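Local coordinates for protein glyoxylate reductase (Paecilomyces sp. J18, PDB 3WNV) that probably catalyses the reduction of glyoxylate to glycolate with a nicotinamide cofactor, as a member of the D-2-hydroxyacid dehydrogenase family, at residues Ala116-Phe121 with Pro290-Met295. Numbering follows the deposited sequence.
Sequences ADVAIF and PHIGTM
Ile292 O accepts the N-H of Met295 at 2.8 Å, closing the type I beta turn that brings Ile292 and Gly293 up against Val118 of helix 112-127. No hydrogen bond crosses the contact: Val118 supplies nearly all of the helix side, chiefly through CG2. With chi1 at 161°, its CG1 is anti to the backbone N, and CG2 is left anti to the carbonyl carbon, where it meets the turn. Val118 CG2 lies 4.0 Å from Gly293 CA and equally far from Gly293 O, so the methyl rests on backbone. Behind it, Val118 CB is 4.2 Å from Gly293 CA. The two main chains come nearest here, with Val118 CA and Gly293 CA 5.6 Å apart. Ile292 completes the apolar patch through a methylene: chi1 of 71° folds CG1 back over its own backbone, between N and the carbonyl carbon, and Ile292 CG1 comes within 4.2 Å of Val118 CG2. The turn is also held by Asp268, whose OD1 and OD2 accept the N-H groups of Ile292 and Gly293, one each. Just before it, His291 ND1 is hydrogen-bonded to Glu273 OE2, consistent with the His-Glu pair at the active site of this dehydrogenase family. Helix 112-127 is packed in turn on helix 164-175 through Ala116 and Ala119, and Asp117 makes a salt bridge to Arg172. The contact thus packs the helix against the His291-bearing loop that leaves strand 287-288, an edge strand of the seven-stranded parallel sheet in the Rossmann-type NAD-binding domain. Its 112 Å² of buried surface is van der Waals packing without directional bonds; the N-H groups of Ile292, Gly293 and Met295 all find acceptors outside the helix.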
# COMPACT_ATOMS: atom_id res chain seq x y z
N ALA A 116 3.04 -3.68 8.81
CA ALA A 116 3.68 -4.91 9.30
C ALA A 116 2.89 -5.58 10.41
O ALA A 116 2.85 -6.81 10.46
CB ALA A 116 5.15 -4.60 9.76
N ASP A 117 2.28 -4.80 11.30
CA ASP A 117 1.44 -5.32 12.38
C ASP A 117 0.32 -6.13 11.75
O ASP A 117 0.07 -7.27 12.19
CB ASP A 117 0.84 -4.21 13.27
CG ASP A 117 1.88 -3.42 13.99
OD1 ASP A 117 3.02 -3.92 14.14
OD2 ASP A 117 1.57 -2.26 14.43
N VAL A 118 -0.28 -5.60 10.69
CA VAL A 118 -1.41 -6.30 10.05
C VAL A 118 -0.89 -7.52 9.26
O VAL A 118 -1.51 -8.54 9.26
CB VAL A 118 -2.25 -5.35 9.21
CG1 VAL A 118 -3.11 -6.10 8.20
CG2 VAL A 118 -3.15 -4.52 10.12
N ALA A 119 0.28 -7.41 8.66
CA ALA A 119 0.89 -8.55 7.93
C ALA A 119 1.09 -9.72 8.88
O ALA A 119 0.83 -10.86 8.52
CB ALA A 119 2.23 -8.14 7.37
N ILE A 120 1.60 -9.46 10.08
CA ILE A 120 1.84 -10.58 11.03
C ILE A 120 0.51 -11.12 11.55
O ILE A 120 0.31 -12.33 11.66
CB ILE A 120 2.75 -10.15 12.19
CG1 ILE A 120 4.16 -9.77 11.64
CG2 ILE A 120 2.82 -11.21 13.32
CD1 ILE A 120 4.94 -10.91 10.91
N PHE A 121 -0.42 -10.21 11.86
CA PHE A 121 -1.77 -10.63 12.23
C PHE A 121 -2.36 -11.55 11.20
O PHE A 121 -2.82 -12.66 11.53
CB PHE A 121 -2.66 -9.41 12.50
CG PHE A 121 -4.09 -9.75 12.86
CD1 PHE A 121 -4.42 -10.05 14.16
CD2 PHE A 121 -5.09 -9.72 11.90
CE1 PHE A 121 -5.73 -10.36 14.54
CE2 PHE A 121 -6.44 -10.02 12.24
CZ PHE A 121 -6.77 -10.33 13.59
N PRO A 290 -10.35 -6.05 5.03
CA PRO A 290 -10.68 -5.08 3.95
C PRO A 290 -9.76 -3.87 3.92
O PRO A 290 -10.18 -2.71 4.15
CB PRO A 290 -12.10 -4.66 4.27
CG PRO A 290 -12.16 -4.75 5.84
CD PRO A 290 -11.28 -5.96 6.17
N HIS A 291 -8.48 -4.15 3.68
CA HIS A 291 -7.45 -3.12 3.56
C HIS A 291 -7.43 -2.16 4.73
O HIS A 291 -7.58 -0.94 4.53
CB HIS A 291 -7.62 -2.36 2.22
CG HIS A 291 -6.35 -1.79 1.70
ND1 HIS A 291 -6.21 -1.34 0.40
CD2 HIS A 291 -5.13 -1.62 2.28
CE1 HIS A 291 -4.97 -0.90 0.22
NE2 HIS A 291 -4.30 -1.07 1.35
N ILE A 292 -7.15 -2.72 5.92
CA ILE A 292 -7.13 -1.94 7.15
C ILE A 292 -5.71 -1.61 7.62
O ILE A 292 -5.55 -1.03 8.70
CB ILE A 292 -7.89 -2.62 8.32
CG1 ILE A 292 -7.14 -3.85 8.86
CG2 ILE A 292 -9.37 -2.92 7.92
CD1 ILE A 292 -7.78 -4.35 10.18
N GLY A 293 -4.72 -1.99 6.84
CA GLY A 293 -3.30 -1.84 7.20
C GLY A 293 -2.96 -0.61 8.03
O GLY A 293 -2.53 -0.69 9.17
N THR A 294 -3.23 0.56 7.47
CA THR A 294 -2.88 1.81 8.14
C THR A 294 -4.04 2.48 8.85
O THR A 294 -3.92 3.64 9.27
CB THR A 294 -2.23 2.79 7.13
OG1 THR A 294 -3.12 2.96 6.01
CG2 THR A 294 -0.86 2.25 6.65
N MET A 295 -5.17 1.77 9.03
CA MET A 295 -6.32 2.38 9.64
C MET A 295 -6.20 2.44 11.16
O MET A 295 -7.03 1.88 11.85
CB MET A 295 -7.64 1.70 9.20
CG MET A 295 -7.89 1.87 7.69
SD MET A 295 -9.43 1.07 7.18
CE MET A 295 -10.56 1.70 8.39